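Local structure of 2-dehydropantoate 2-reductase (Geobacter metallireducens, 3HN2) at residues R120-V125 / I146-F151. The protein probably catalyses the NADPH-dependent reduction of ketopantoate (2-dehydropantoate) to pantoate, a step in pantothenate biosynthesis. Residues are numbered along the deposited sequence; the frame is centred on the assembly and turned at random.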
ATOM      1  N   ARG A 120     -17.492  14.264 -25.995  1.00 64.15           N
ATOM      2  CA  ARG A 120     -16.960  15.265 -25.066  1.00 62.24           C
ATOM      3  C   ARG A 120     -16.429  14.609 -23.791  1.00 61.38           C
ATOM      4  O   ARG A 120     -15.679  15.229 -23.039  1.00 65.99           O
ATOM      5  CB  ARG A 120     -18.034  16.294 -24.678  1.00 60.32           C
ATOM      6  CG  ARG A 120     -18.982  16.723 -25.793  1.00 65.64           C
ATOM      7  CD  ARG A 120     -19.986  17.756 -25.294  1.00 65.79           C
ATOM      8  NE  ARG A 120     -19.548  19.120 -25.580  1.00 63.92           N
ATOM      9  CZ  ARG A 120     -20.103  19.918 -26.491  1.00 65.69           C
ATOM     10  NH1 ARG A 120     -19.624  21.137 -26.679  1.00 63.32           N
ATOM     11  NH2 ARG A 120     -21.140  19.508 -27.211  1.00 52.05           N
ATOM     12  N   ILE A 121     -16.810  13.357 -23.556  1.00 60.86           N
ATOM     13  CA  ILE A 121     -16.651  12.741 -22.236  1.00 56.35           C
ATOM     14  C   ILE A 121     -15.322  12.011 -22.067  1.00 55.57           C
ATOM     15  O   ILE A 121     -14.941  11.186 -22.895  1.00 60.96           O
ATOM     16  CB  ILE A 121     -17.861  11.819 -21.888  1.00 56.94           C
ATOM     17  CG1 ILE A 121     -19.189  12.561 -22.097  1.00 62.44           C
ATOM     18  CG2 ILE A 121     -17.778  11.273 -20.462  1.00 52.15           C
ATOM     19  CD1 ILE A 121     -19.326  13.908 -21.368  1.00 57.52           C
ATOM     20  N   ILE A 122     -14.623  12.339 -20.986  1.00 51.96           N
ATOM     21  CA  ILE A 122     -13.384  11.667 -20.614  1.00 48.18           C
ATOM     22  C   ILE A 122     -13.524  11.101 -19.192  1.00 43.73           C
ATOM     23  O   ILE A 122     -13.912  11.800 -18.251  1.00 43.11           O
ATOM     24  CB  ILE A 122     -12.137  12.599 -20.751  1.00 40.94           C
ATOM     25  CG1 ILE A 122     -11.876  12.962 -22.213  1.00 53.68           C
ATOM     26  CG2 ILE A 122     -10.876  11.931 -20.220  1.00 63.89           C
ATOM     27  CD1 ILE A 122     -12.407  14.312 -22.635  1.00 58.94           C
ATOM     28  N   GLY A 123     -13.236   9.818 -19.052  1.00 27.07           N
ATOM     29  CA  GLY A 123     -13.293   9.179 -17.757  1.00 42.61           C
ATOM     30  C   GLY A 123     -11.923   9.112 -17.122  1.00 38.77           C
ATOM     31  O   GLY A 123     -10.946   8.693 -17.755  1.00 29.61           O
ATOM     32  N   GLY A 124     -11.857   9.543 -15.872  1.00 39.98           N
ATOM     33  CA  GLY A 124     -10.640   9.429 -15.086  1.00 48.60           C
ATOM     34  C   GLY A 124     -10.897   8.613 -13.838  1.00 44.00           C
ATOM     35  O   GLY A 124     -11.629   9.048 -12.947  1.00 41.31           O
ATOM     36  N   VAL A 125     -10.332   7.411 -13.784  1.00 49.43           N
ATOM     37  CA  VAL A 125     -10.317   6.653 -12.527  1.00 39.92           C
ATOM     38  C   VAL A 125      -9.136   7.155 -11.711  1.00 42.49           C
ATOM     39  O   VAL A 125      -7.978   6.984 -12.095  1.00 51.87           O
ATOM     40  CB  VAL A 125     -10.359   5.094 -12.713  1.00 27.82           C
ATOM     41  CG1 VAL A 125      -9.614   4.662 -13.934  1.00 45.89           C
ATOM     42  CG2 VAL A 125      -9.844   4.354 -11.471  1.00 44.70           C
ATOM     43  N   ILE A 146      -3.891   8.929 -11.552  1.00 44.64           N
ATOM     44  CA  ILE A 146      -5.112   8.932 -12.362  1.00 31.00           C
ATOM     45  C   ILE A 146      -4.902   8.109 -13.639  1.00 33.43           C
ATOM     46  O   ILE A 146      -3.851   8.205 -14.274  1.00 38.37           O
ATOM     47  CB  ILE A 146      -5.545  10.388 -12.753  1.00 46.69           C
ATOM     48  CG1 ILE A 146      -5.735  11.281 -11.524  1.00 36.16           C
ATOM     49  CG2 ILE A 146      -6.843  10.395 -13.588  1.00 46.07           C
ATOM     50  CD1 ILE A 146      -6.090  12.727 -11.861  1.00 43.19           C
ATOM     51  N   ILE A 147      -5.895   7.303 -14.013  1.00 31.39           N
ATOM     52  CA  ILE A 147      -5.899   6.641 -15.318  1.00 33.55           C
ATOM     53  C   ILE A 147      -6.984   7.282 -16.207  1.00 39.46           C
ATOM     54  O   ILE A 147      -8.166   7.284 -15.852  1.00 36.52           O
ATOM     55  CB  ILE A 147      -6.123   5.110 -15.205  1.00 31.85           C
ATOM     56  CG1 ILE A 147      -5.269   4.499 -14.085  1.00 39.80           C
ATOM     57  CG2 ILE A 147      -5.823   4.417 -16.539  1.00 26.27           C
ATOM     58  CD1 ILE A 147      -5.617   3.050 -13.777  1.00 28.78           C
ATOM     59  N   LEU A 148      -6.569   7.818 -17.357  1.00 38.09           N
ATOM     60  CA  LEU A 148      -7.466   8.570 -18.259  1.00 32.21           C
ATOM     61  C   LEU A 148      -7.947   7.762 -19.462  1.00 30.21           C
ATOM     62  O   LEU A 148      -7.145   7.256 -20.247  1.00 37.73           O
ATOM     63  CB  LEU A 148      -6.782   9.849 -18.761  1.00 23.43           C
ATOM     64  CG  LEU A 148      -6.533  10.989 -17.770  1.00 14.65           C
ATOM     65  CD1 LEU A 148      -5.906  12.174 -18.438  1.00 33.33           C
ATOM     66  CD2 LEU A 148      -7.804  11.392 -17.036  1.00 11.17           C
ATOM     67  N   GLY A 149      -9.263   7.646 -19.600  1.00 24.70           N
ATOM     68  CA  GLY A 149      -9.858   7.006 -20.770  1.00 37.22           C
ATOM     69  C   GLY A 149     -10.908   7.879 -21.446  1.00 34.73           C
ATOM     70  O   GLY A 149     -11.558   8.706 -20.807  1.00 33.10           O
ATOM     71  N   GLU A 150     -11.083   7.707 -22.744  1.00 37.21           N
ATOM     72  CA  GLU A 150     -12.188   8.384 -23.411  1.00 49.04           C
ATOM     73  C   GLU A 150     -13.393   7.461 -23.489  1.00 47.29           C
ATOM     74  O   GLU A 150     -13.253   6.269 -23.787  1.00 51.04           O
ATOM     75  CB  GLU A 150     -11.790   8.908 -24.789  1.00 39.23           C
ATOM     76  CG  GLU A 150     -11.056   7.928 -25.673  1.00 67.40           C
ATOM     77  CD  GLU A 150     -10.727   8.502 -27.037  1.00 76.41           C
ATOM     78  OE1 GLU A 150     -10.046   7.795 -27.802  1.00 96.52           O
ATOM     79  OE2 GLU A 150     -11.145   9.644 -27.349  1.00 91.35           O
ATOM     80  N   PHE A 151     -14.566   8.006 -23.178  1.00 43.14           N
ATOM     81  CA  PHE A 151     -15.807   7.254 -23.279  1.00 44.25           C
ATOM     82  C   PHE A 151     -16.057   6.774 -24.717  1.00 49.53           C
ATOM     83  O   PHE A 151     -16.170   5.575 -24.959  1.00 49.49           O
ATOM     84  CB  PHE A 151     -16.990   8.069 -22.755  1.00 41.02           C
ATOM     85  CG  PHE A 151     -18.304   7.350 -22.856  1.00 51.24           C
ATOM     86  CD1 PHE A 151     -18.574   6.255 -22.031  1.00 23.60           C
ATOM     87  CD2 PHE A 151     -19.269   7.754 -23.783  1.00 44.17           C
ATOM     88  CE1 PHE A 151     -19.780   5.577 -22.123  1.00 42.86           C
ATOM     89  CE2 PHE A 151     -20.484   7.080 -23.882  1.00 38.88           C
ATOM     90  CZ  PHE A 151     -20.743   5.990 -23.047  1.00 49.38           C
TER
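Gly123 and Gly149 pair through both of their backbone amides: Gly149 N reaches Gly123 O at 2.7 Å with an N-H...O angle of 175°, and Gly123 N gives the more bent return bond to Gly149 O. Val125 and Ile147 form the next such two-bond pair, Ile147 N lying 2.8 Å from Val125 O. Between them Gly124 and Leu148 make a non-hydrogen-bonded pair; Ile122 and Glu150 make another on the outer side of the glycines, and an angle of 155° between the strand directions confirms an antiparallel run. Beyond Glu150, Phe151 N sits above the carbonyl plane of Ile121 and bonds its O at a longer 3.2 Å. On one face Val125 and Ile147 lie side by side, Val125 CG1 3.7 Å from Ile147 CB; a chi1 of 35° sets that methyl between the backbone N and carbonyl carbon of Val125. On the other, Leu148 CD2 leans over the strand to 4.0 Å from Gly124 CA, where no side chain intervenes. Helix 157-168 covers this second face, touching Ile122 and Leu148, while strand 98-101 pairs along the far edge of 121-125. Strand 142-150 turns back against 121-129, beyond the run of parallel strands in the family's Rossmann-type NADP-binding domain, extending their central sheet.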